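Local coordinates for dopamine N-acetyltransferase-like Protein (Tribolium castaneum, PDB 6V3T) that probably transfers acyl groups from acetyl-CoA and long-chain acyl-CoAs to the amine of serotonin and related arylalkylamines, a step toward melatonin in the acetyl case, at residues 155-168 and 201-213. Sequence-based numbering, arbitrary orientation.
With ACO (acetyl coenzyme *a), chain G.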
ATOM      1  N   PHE A 155       6.024 -17.011   5.315  1.00 72.02           N
ATOM      2  CA  PHE A 155       6.643 -15.699   5.654  1.00 69.35           C
ATOM      3  C   PHE A 155       6.737 -15.566   7.179  1.00 68.59           C
ATOM      4  O   PHE A 155       5.993 -16.276   7.893  1.00 71.94           O
ATOM      5  CB  PHE A 155       5.860 -14.541   5.034  1.00 65.78           C
ATOM      6  CG  PHE A 155       6.059 -14.387   3.547  1.00 65.40           C
ATOM      7  CD1 PHE A 155       5.268 -15.086   2.648  1.00 64.26           C
ATOM      8  CD2 PHE A 155       7.047 -13.554   3.047  1.00 62.86           C
ATOM      9  CE1 PHE A 155       5.451 -14.946   1.282  1.00 62.62           C
ATOM     10  CE2 PHE A 155       7.227 -13.417   1.682  1.00 63.31           C
ATOM     11  CZ  PHE A 155       6.426 -14.111   0.803  1.00 63.23           C
ATOM     12  N   LYS A 156       7.641 -14.704   7.653  1.00 67.86           N
ATOM     13  CA  LYS A 156       7.928 -14.499   9.100  1.00 69.60           C
ATOM     14  C   LYS A 156       7.522 -13.094   9.546  1.00 66.10           C
ATOM     15  O   LYS A 156       7.183 -12.953  10.728  1.00 70.37           O
ATOM     16  CB  LYS A 156       9.414 -14.701   9.396  1.00 80.89           C
ATOM     17  CG  LYS A 156       9.920 -16.128   9.219  1.00 92.35           C
ATOM     18  CD  LYS A 156      11.428 -16.239   9.282  1.00 96.64           C
ATOM     19  CE  LYS A 156      11.897 -17.642   9.595  1.00100.37           C
ATOM     20  NZ  LYS A 156      13.375 -17.727   9.585  1.00104.73           N
ATOM     21  N   LEU A 157       7.580 -12.100   8.647  1.00 63.77           N
ATOM     22  CA  LEU A 157       7.253 -10.673   8.934  1.00 58.89           C
ATOM     23  C   LEU A 157       6.307 -10.114   7.872  1.00 57.07           C
ATOM     24  O   LEU A 157       6.615 -10.219   6.672  1.00 50.76           O
ATOM     25  CB  LEU A 157       8.529  -9.831   8.951  1.00 59.31           C
ATOM     26  CG  LEU A 157       8.354  -8.405   9.478  1.00 57.05           C
ATOM     27  CD1 LEU A 157       8.650  -8.347  10.965  1.00 58.30           C
ATOM     28  CD2 LEU A 157       9.241  -7.431   8.731  1.00 55.12           C
ATOM     29  N   VAL A 158       5.222  -9.481   8.318  1.00 58.51           N
ATOM     30  CA  VAL A 158       4.282  -8.719   7.450  1.00 56.58           C
ATOM     31  C   VAL A 158       4.495  -7.242   7.758  1.00 53.22           C
ATOM     32  O   VAL A 158       4.669  -6.900   8.945  1.00 51.56           O
ATOM     33  CB  VAL A 158       2.818  -9.149   7.665  1.00 58.93           C
ATOM     34  CG1 VAL A 158       1.856  -8.346   6.803  1.00 58.95           C
ATOM     35  CG2 VAL A 158       2.627 -10.643   7.419  1.00 60.09           C
ATOM     36  N   LYS A 159       4.515  -6.418   6.717  1.00 52.14           N
ATOM     37  CA  LYS A 159       4.790  -4.967   6.811  1.00 52.05           C
ATOM     38  C   LYS A 159       3.773  -4.240   5.929  1.00 53.78           C
ATOM     39  O   LYS A 159       3.310  -4.849   4.933  1.00 54.05           O
ATOM     40  CB  LYS A 159       6.251  -4.711   6.433  1.00 49.58           C
ATOM     41  CG  LYS A 159       6.643  -3.256   6.233  1.00 49.87           C
ATOM     42  CD  LYS A 159       6.710  -2.882   4.791  1.00 49.79           C
ATOM     43  CE  LYS A 159       6.591  -1.406   4.508  1.00 50.77           C
ATOM     44  NZ  LYS A 159       6.744  -1.160   3.054  1.00 54.33           N
ATOM     45  N   VAL A 160       3.418  -3.010   6.311  1.00 54.21           N
ATOM     46  CA  VAL A 160       2.412  -2.164   5.603  1.00 57.42           C
ATOM     47  C   VAL A 160       2.827  -0.692   5.693  1.00 58.50           C
ATOM     48  O   VAL A 160       3.119  -0.198   6.830  1.00 50.42           O
ATOM     49  CB  VAL A 160       0.993  -2.370   6.170  1.00 57.50           C
ATOM     50  CG1 VAL A 160       0.928  -2.094   7.670  1.00 56.80           C
ATOM     51  CG2 VAL A 160      -0.031  -1.530   5.417  1.00 55.47           C
ATOM     52  N   ASP A 161       2.840  -0.015   4.544  1.00 59.47           N
ATOM     53  CA  ASP A 161       3.085   1.443   4.485  1.00 62.77           C
ATOM     54  C   ASP A 161       1.747   2.106   4.777  1.00 62.83           C
ATOM     55  O   ASP A 161       1.002   2.342   3.824  1.00 71.43           O
ATOM     56  CB  ASP A 161       3.695   1.857   3.147  1.00 64.46           C
ATOM     57  CG  ASP A 161       5.193   1.645   3.092  1.00 63.51           C
ATOM     58  OD1 ASP A 161       5.906   2.339   3.844  1.00 70.13           O
ATOM     59  OD2 ASP A 161       5.626   0.786   2.317  1.00 60.26           O
ATOM     60  N   ALA A 162       1.449   2.325   6.055  1.00 60.66           N
ATOM     61  CA  ALA A 162       0.118   2.751   6.541  1.00 62.03           C
ATOM     62  C   ALA A 162       0.005   4.268   6.446  1.00 57.92           C
ATOM     63  O   ALA A 162       0.258   4.947   7.458  1.00 56.83           O
ATOM     64  CB  ALA A 162      -0.098   2.265   7.955  1.00 67.06           C
ATOM     65  N   THR A 163      -0.347   4.768   5.269  1.00 57.62           N
ATOM     66  CA  THR A 163      -0.451   6.219   4.988  1.00 61.10           C
ATOM     67  C   THR A 163      -1.803   6.736   5.477  1.00 64.43           C
ATOM     68  O   THR A 163      -1.870   7.881   5.940  1.00 61.93           O
ATOM     69  CB  THR A 163      -0.328   6.471   3.494  1.00 59.11           C
ATOM     70  OG1 THR A 163      -1.464   5.801   2.959  1.00 56.17           O
ATOM     71  CG2 THR A 163       0.953   5.937   2.901  1.00 60.48           C
ATOM     72  N   SER A 164      -2.841   5.916   5.329  1.00 70.49           N
ATOM     73  CA  SER A 164      -4.204   6.181   5.846  1.00 69.07           C
ATOM     74  C   SER A 164      -4.240   5.779   7.317  1.00 69.04           C
ATOM     75  O   SER A 164      -3.704   4.718   7.639  1.00 70.51           O
ATOM     76  CB  SER A 164      -5.239   5.437   5.055  1.00 69.57           C
ATOM     77  OG  SER A 164      -6.549   5.792   5.464  1.00 66.87           O
ATOM     78  N   LEU A 165      -4.831   6.599   8.172  1.00 66.00           N
ATOM     79  CA  LEU A 165      -4.947   6.292   9.620  1.00 65.70           C
ATOM     80  C   LEU A 165      -6.042   5.229   9.834  1.00 63.54           C
ATOM     81  O   LEU A 165      -5.954   4.458  10.820  1.00 65.63           O
ATOM     82  CB  LEU A 165      -5.212   7.601  10.364  1.00 65.67           C
ATOM     83  CG  LEU A 165      -6.290   7.563  11.438  1.00 65.79           C
ATOM     84  CD1 LEU A 165      -5.715   7.050  12.740  1.00 68.00           C
ATOM     85  CD2 LEU A 165      -6.887   8.945  11.633  1.00 69.03           C
ATOM     86  N   PHE A 166      -6.989   5.110   8.916  1.00 61.56           N
ATOM     87  CA  PHE A 166      -7.939   3.968   8.913  1.00 61.57           C
ATOM     88  C   PHE A 166      -7.136   2.684   8.780  1.00 60.85           C
ATOM     89  O   PHE A 166      -7.407   1.734   9.499  1.00 63.46           O
ATOM     90  CB  PHE A 166      -8.952   4.088   7.780  1.00 61.24           C
ATOM     91  CG  PHE A 166      -9.606   5.441   7.701  1.00 60.78           C
ATOM     92  CD1 PHE A 166      -9.648   6.275   8.806  1.00 60.12           C
ATOM     93  CD2 PHE A 166     -10.190   5.879   6.525  1.00 62.23           C
ATOM     94  CE1 PHE A 166     -10.230   7.526   8.719  1.00 60.54           C
ATOM     95  CE2 PHE A 166     -10.786   7.127   6.445  1.00 59.78           C
ATOM     96  CZ  PHE A 166     -10.806   7.945   7.544  1.00 60.87           C
ATOM     97  N   THR A 167      -6.146   2.696   7.894  1.00 63.15           N
ATOM     98  CA  THR A 167      -5.234   1.552   7.667  1.00 63.53           C
ATOM     99  C   THR A 167      -4.386   1.324   8.913  1.00 60.66           C
ATOM    100  O   THR A 167      -3.994   0.172   9.145  1.00 59.70           O
ATOM    101  CB  THR A 167      -4.309   1.780   6.473  1.00 66.24           C
ATOM    102  OG1 THR A 167      -5.119   1.698   5.304  1.00 67.63           O
ATOM    103  CG2 THR A 167      -3.186   0.770   6.391  1.00 67.88           C
ATOM    104  N   GLN A 168      -4.054   2.392   9.629  1.00 56.45           N
ATOM    105  CA  GLN A 168      -3.300   2.283  10.897  1.00 59.75           C
ATOM    106  C   GLN A 168      -4.191   1.552  11.901  1.00 62.60           C
ATOM    107  O   GLN A 168      -3.689   0.648  12.600  1.00 64.48           O
ATOM    108  CB  GLN A 168      -2.870   3.656  11.416  1.00 62.90           C
ATOM    109  CG  GLN A 168      -1.825   4.338  10.549  1.00 66.10           C
ATOM    110  CD  GLN A 168      -1.678   5.809  10.862  1.00 71.09           C
ATOM    111  OE1 GLN A 168      -1.571   6.215  12.021  1.00 73.19           O
ATOM    112  NE2 GLN A 168      -1.656   6.622   9.818  1.00 71.49           N
ATOM    113  N   PRO A 201      -7.932  13.517   8.945  1.00 74.29           N
ATOM    114  CA  PRO A 201      -7.123  13.229  10.134  1.00 72.62           C
ATOM    115  C   PRO A 201      -5.783  12.515   9.899  1.00 73.79           C
ATOM    116  O   PRO A 201      -5.232  11.992  10.856  1.00 77.18           O
ATOM    117  CB  PRO A 201      -8.059  12.298  10.927  1.00 67.45           C
ATOM    118  CG  PRO A 201      -8.865  11.558   9.872  1.00 67.02           C
ATOM    119  CD  PRO A 201      -8.814  12.395   8.608  1.00 70.52           C
ATOM    120  N   HIS A 202      -5.283  12.524   8.658  1.00 74.02           N
ATOM    121  CA  HIS A 202      -4.066  11.784   8.227  1.00 71.29           C
ATOM    122  C   HIS A 202      -2.829  12.665   8.401  1.00 74.05           C
ATOM    123  O   HIS A 202      -2.272  13.109   7.383  1.00 74.08           O
ATOM    124  CB  HIS A 202      -4.266  11.305   6.798  1.00 68.07           C
ATOM    125  CG  HIS A 202      -5.509  10.500   6.651  1.00 67.24           C
ATOM    126  ND1 HIS A 202      -6.052  10.202   5.448  1.00 68.82           N
ATOM    127  CD2 HIS A 202      -6.330   9.943   7.559  1.00 68.27           C
ATOM    128  CE1 HIS A 202      -7.146   9.476   5.607  1.00 68.36           C
ATOM    129  NE2 HIS A 202      -7.347   9.308   6.891  1.00 67.52           N
ATOM    130  N   ASP A 203      -2.428  12.902   9.650  1.00 78.53           N
ATOM    131  CA  ASP A 203      -1.378  13.889  10.020  1.00 86.87           C
ATOM    132  C   ASP A 203       0.003  13.225   9.999  1.00 85.63           C
ATOM    133  O   ASP A 203       0.997  13.963  10.191  1.00 92.05           O
ATOM    134  CB  ASP A 203      -1.621  14.499  11.408  1.00 96.08           C
ATOM    135  CG  ASP A 203      -2.976  15.161  11.606  1.00102.21           C
ATOM    136  OD1 ASP A 203      -3.571  15.604  10.595  1.00101.03           O
ATOM    137  OD2 ASP A 203      -3.429  15.228  12.779  1.00104.77           O
ATOM    138  N   TYR A 204       0.076  11.896   9.814  1.00 77.99           N
ATOM    139  CA  TYR A 204       1.357  11.140   9.836  1.00 74.54           C
ATOM    140  C   TYR A 204       1.226   9.761   9.178  1.00 69.16           C
ATOM    141  O   TYR A 204       0.116   9.200   9.099  1.00 64.98           O
ATOM    142  CB  TYR A 204       1.869  11.027  11.271  1.00 78.12           C
ATOM    143  CG  TYR A 204       0.847  10.546  12.265  1.00 81.74           C
ATOM    144  CD1 TYR A 204      -0.178  11.343  12.712  1.00 79.52           C
ATOM    145  CD2 TYR A 204       0.901   9.277  12.776  1.00 87.73           C
ATOM    146  CE1 TYR A 204      -1.123  10.895  13.617  1.00 81.41           C
ATOM    147  CE2 TYR A 204      -0.020   8.818  13.704  1.00 86.11           C
ATOM    148  CZ  TYR A 204      -1.044   9.625  14.126  1.00 82.37           C
ATOM    149  OH  TYR A 204      -1.955   9.161  15.025  1.00 83.49           O
ATOM    150  N   TYR A 205       2.375   9.250   8.722  1.00 68.61           N
ATOM    151  CA  TYR A 205       2.561   7.954   8.015  1.00 67.47           C
ATOM    152  C   TYR A 205       3.347   7.023   8.940  1.00 68.23           C
ATOM    153  O   TYR A 205       4.406   7.432   9.488  1.00 65.53           O
ATOM    154  CB  TYR A 205       3.251   8.188   6.667  1.00 67.55           C
ATOM    155  CG  TYR A 205       4.109   7.077   6.102  1.00 65.13           C
ATOM    156  CD1 TYR A 205       3.601   5.811   5.848  1.00 66.69           C
ATOM    157  CD2 TYR A 205       5.419   7.324   5.726  1.00 61.41           C
ATOM    158  CE1 TYR A 205       4.385   4.811   5.284  1.00 64.43           C
ATOM    159  CE2 TYR A 205       6.214   6.341   5.159  1.00 61.20           C
ATOM    160  CZ  TYR A 205       5.699   5.076   4.938  1.00 63.64           C
ATOM    161  OH  TYR A 205       6.499   4.114   4.385  1.00 62.20           O
ATOM    162  N   LYS A 206       2.804   5.827   9.156  1.00 64.49           N
ATOM    163  CA  LYS A 206       3.442   4.781   9.975  1.00 62.30           C
ATOM    164  C   LYS A 206       3.799   3.620   9.070  1.00 63.15           C
ATOM    165  O   LYS A 206       2.919   3.194   8.296  1.00 69.85           O
ATOM    166  CB  LYS A 206       2.497   4.262  11.050  1.00 63.84           C
ATOM    167  CG  LYS A 206       2.384   5.121  12.293  1.00 65.50           C
ATOM    168  CD  LYS A 206       1.238   4.664  13.148  1.00 65.85           C
ATOM    169  CE  LYS A 206       1.249   5.234  14.541  1.00 66.77           C
ATOM    170  NZ  LYS A 206       0.216   4.565  15.355  1.00 69.18           N
ATOM    171  N   VAL A 207       5.040   3.149   9.169  1.00 62.60           N
ATOM    172  CA  VAL A 207       5.423   1.767   8.779  1.00 60.45           C
ATOM    173  C   VAL A 207       5.078   0.870   9.970  1.00 55.33           C
ATOM    174  O   VAL A 207       5.470   1.204  11.097  1.00 48.35           O
ATOM    175  CB  VAL A 207       6.898   1.674   8.351  1.00 60.64           C
ATOM    176  CG1 VAL A 207       7.340   0.235   8.134  1.00 62.54           C
ATOM    177  CG2 VAL A 207       7.145   2.483   7.090  1.00 61.71           C
ATOM    178  N   MET A 208       4.307  -0.185   9.715  1.00 55.71           N
ATOM    179  CA  MET A 208       3.736  -1.075  10.751  1.00 55.15           C
ATOM    180  C   MET A 208       4.002  -2.519  10.342  1.00 54.13           C
ATOM    181  O   MET A 208       4.125  -2.794   9.146  1.00 55.16           O
ATOM    182  CB  MET A 208       2.233  -0.838  10.922  1.00 56.28           C
ATOM    183  CG  MET A 208       1.900   0.617  11.202  1.00 58.14           C
ATOM    184  SD  MET A 208       0.163   0.941  11.595  1.00 57.79           S
ATOM    185  CE  MET A 208       0.131   0.447  13.323  1.00 57.63           C
ATOM    186  N   THR A 209       4.071  -3.397  11.329  1.00 56.44           N
ATOM    187  CA  THR A 209       4.756  -4.699  11.242  1.00 56.93           C
ATOM    188  C   THR A 209       4.120  -5.674  12.231  1.00 59.64           C
ATOM    189  O   THR A 209       3.791  -5.244  13.355  1.00 61.11           O
ATOM    190  CB  THR A 209       6.247  -4.488  11.510  1.00 56.33           C
ATOM    191  OG1 THR A 209       6.844  -4.416  10.216  1.00 54.83           O
ATOM    192  CG2 THR A 209       6.879  -5.574  12.357  1.00 58.82           C
ATOM    193  N   LYS A 210       3.990  -6.936  11.829  1.00 58.46           N
ATOM    194  CA  LYS A 210       3.692  -8.049  12.751  1.00 59.70           C
ATOM    195  C   LYS A 210       4.540  -9.249  12.362  1.00 62.01           C
ATOM    196  O   LYS A 210       4.772  -9.435  11.149  1.00 64.27           O
ATOM    197  CB  LYS A 210       2.209  -8.407  12.711  1.00 64.06           C
ATOM    198  CG  LYS A 210       1.705  -9.052  13.992  1.00 67.57           C
ATOM    199  CD  LYS A 210       0.314  -9.603  13.869  1.00 69.40           C
ATOM    200  CE  LYS A 210      -0.119 -10.387  15.087  1.00 69.15           C
ATOM    201  NZ  LYS A 210      -0.964 -11.538  14.690  1.00 70.38           N
ATOM    202  N   VAL A 211       4.964 -10.018  13.365  1.00 62.99           N
ATOM    203  CA  VAL A 211       5.759 -11.270  13.218  1.00 64.36           C
ATOM    204  C   VAL A 211       4.774 -12.445  13.266  1.00 66.27           C
ATOM    205  O   VAL A 211       3.877 -12.409  14.125  1.00 67.48           O
ATOM    206  CB  VAL A 211       6.828 -11.358  14.327  1.00 66.07           C
ATOM    207  CG1 VAL A 211       7.845 -12.453  14.050  1.00 66.13           C
ATOM    208  CG2 VAL A 211       7.527 -10.022  14.555  1.00 65.48           C
ATOM    209  N   VAL A 212       4.929 -13.441  12.389  1.00 69.80           N
ATOM    210  CA  VAL A 212       3.881 -14.471  12.107  1.00 75.72           C
ATOM    211  C   VAL A 212       4.493 -15.887  12.179  1.00 82.94           C
ATOM    212  O   VAL A 212       5.569 -16.011  12.793  1.00 90.76           O
ATOM    213  CB  VAL A 212       3.213 -14.150  10.758  1.00 76.18           C
ATOM    214  CG1 VAL A 212       2.753 -12.699  10.686  1.00 68.74           C
ATOM    215  CG2 VAL A 212       4.121 -14.471   9.584  1.00 81.12           C
ATOM    216  N   SER A 213       3.842 -16.911  11.593  1.00 89.90           N
ATOM    217  CA  SER A 213       4.135 -18.363  11.800  1.00 87.06           C
ATOM    218  C   SER A 213       4.459 -19.089  10.479  1.00 90.11           C
ATOM    219  O   SER A 213       3.823 -19.969   9.977  1.00 89.68           O
ATOM    220  CB  SER A 213       2.975 -19.003  12.506  1.00 84.87           C
ATOM    221  OG  SER A 213       2.590 -18.215  13.622  1.00 80.85           O
TER
HETATM  222  N1A ACO G 301     -13.615   7.776   9.781  1.00 60.70           N
HETATM  223  C2A ACO G 301     -13.055   7.280  10.892  1.00 64.63           C
HETATM  224  N3A ACO G 301     -12.650   6.003  10.996  1.00 67.97           N
HETATM  225  C4A ACO G 301     -12.790   5.148   9.972  1.00 65.71           C
HETATM  226  C5A ACO G 301     -13.395   5.624   8.744  1.00 63.79           C
HETATM  227  C6A ACO G 301     -13.814   7.018   8.702  1.00 60.64           C
HETATM  228  N6A ACO G 301     -14.379   7.511   7.595  1.00 61.71           N
HETATM  229  N7A ACO G 301     -13.421   4.597   7.898  1.00 65.25           N
HETATM  230  C8A ACO G 301     -12.880   3.537   8.534  1.00 64.78           C
HETATM  231  N9A ACO G 301     -12.525   3.877   9.772  1.00 65.84           N
HETATM  232  C1B ACO G 301     -11.878   2.968  10.708  1.00 66.42           C
HETATM  233  C2B ACO G 301     -12.832   2.071  11.445  1.00 67.18           C
HETATM  234  O2B ACO G 301     -13.217   2.634  12.681  1.00 61.68           O
HETATM  235  C3B ACO G 301     -11.972   0.847  11.630  1.00 69.76           C
HETATM  236  O3B ACO G 301     -11.112   1.046  12.727  1.00 79.20           O
HETATM  237  P3B ACO G 301     -11.463   0.316  14.100  1.00 87.69           P
HETATM  238  O7A ACO G 301     -10.914   1.242  15.166  1.00 79.13           O
HETATM  239  O8A ACO G 301     -12.980   0.307  14.011  1.00 75.42           O
HETATM  240  O9A ACO G 301     -10.706  -0.998  13.922  1.00 78.42           O
HETATM  241  C4B ACO G 301     -11.083   0.790  10.421  1.00 63.07           C
HETATM  242  O4B ACO G 301     -11.091   2.095   9.905  1.00 64.71           O
HETATM  243  C5B ACO G 301     -11.576  -0.163   9.380  1.00 59.64           C
HETATM  244  O5B ACO G 301     -12.598   0.404   8.589  1.00 57.91           O
HETATM  245  P1A ACO G 301     -12.986  -0.432   7.298  1.00 60.14           P
HETATM  246  O1A ACO G 301     -12.703  -1.889   7.572  1.00 57.86           O
HETATM  247  O2A ACO G 301     -14.317  -0.050   6.738  1.00 65.45           O
HETATM  248  O3A ACO G 301     -11.926   0.188   6.274  1.00 65.80           O
HETATM  249  P2A ACO G 301     -12.451   0.714   4.853  1.00 67.73           P
HETATM  250  O4A ACO G 301     -13.276  -0.412   4.253  1.00 59.05           O
HETATM  251  O5A ACO G 301     -13.134   2.042   5.056  1.00 68.75           O
HETATM  252  O6A ACO G 301     -10.980   1.034   4.178  1.00 67.65           O
HETATM  253  CBP ACO G 301      -9.604   2.755   2.929  1.00 64.58           C
HETATM  254  CCP ACO G 301     -10.796   1.787   2.952  1.00 68.08           C
HETATM  255  CDP ACO G 301      -8.524   2.216   3.852  1.00 60.43           C
HETATM  256  CEP ACO G 301     -10.146   4.087   3.407  1.00 64.08           C
HETATM  257  CAP ACO G 301      -9.012   2.988   1.490  1.00 70.77           C
HETATM  258  OAP ACO G 301      -9.926   3.800   0.741  1.00 58.49           O
HETATM  259  C9P ACO G 301      -7.597   3.659   1.350  1.00 76.52           C
HETATM  260  O9P ACO G 301      -7.488   4.872   1.159  1.00 67.59           O
HETATM  261  N8P ACO G 301      -6.479   2.868   1.423  1.00 72.02           N
HETATM  262  C7P ACO G 301      -5.096   3.353   1.379  1.00 68.57           C
HETATM  263  C6P ACO G 301      -4.177   2.829   2.503  1.00 66.96           C
HETATM  264  C5P ACO G 301      -2.808   2.352   2.051  1.00 67.17           C
HETATM  265  O5P ACO G 301      -2.460   1.202   2.203  1.00 57.17           O
HETATM  266  N4P ACO G 301      -1.992   3.260   1.518  1.00 87.86           N
HETATM  267  C3P ACO G 301      -0.573   3.005   1.190  1.00100.82           C
HETATM  268  C2P ACO G 301      -0.133   3.194  -0.276  1.00107.42           C
HETATM  269  S1P ACO G 301       0.823   4.669  -0.563  1.00115.11           S
HETATM  270  C   ACO G 301       0.535   5.049  -2.189  1.00109.80           C
HETATM  271  O   ACO G 301       0.412   4.166  -3.026  1.00117.81           O
HETATM  272  CH3 ACO G 301       0.440   6.474  -2.649  1.00 99.15           C
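Strands 157-162 and 204-211 run antiparallel, their axes 164° apart and 4.8 Å at closest approach. V158-K210, V160-M208 and A162-K206 are hydrogen-bonded pairs; V158 N reaches K210 O over 2.9 Å and almost straight. Past the strand end, V212 N adds a bond to K156 O, approaching from above the carbonyl plane.

On the V160 and M208 face, beta-branched V158 and V160 suit an extended strand; V158 packs on A150 and V160 on F143, both of helix 138-152. V160 and M208 lie side by side, CG1 to CB 3.7 Å, and the small A162 leaves room for the flexible methionine, whose SD comes within 3.8 Å of Q168 CA and so packs strand against helix. Q168, extended beyond CG, meets the K206 chain at about a right angle, OE1 resting on CD, and its NE2 gives a weak bond to Y204 O. On the other face, K159 bends at chi2 (-101°), passing V207 CG1 with its methylenes while its ammonium forms a salt bridge with E123.

Beyond the strands, L165 CD2 packs on P201 CB at 3.6 Å. The H202 ring presents its edge to one face of F166, planes at 81° and NE2 3.8 Å from CZ; the adenine of acetyl-CoA covers the opposite face, leaving F166 between the two rings. T163 OG1, held by E25, lies 3.0 Å from ACO N4P, and T167 also borders the pantetheine.

This is the C-terminal part of the GNAT fold, in which the strand 157-162 and the following helix line the acetyl-CoA site while strand 204-211, last in the chain, is inserted between 157-162 and 177-183.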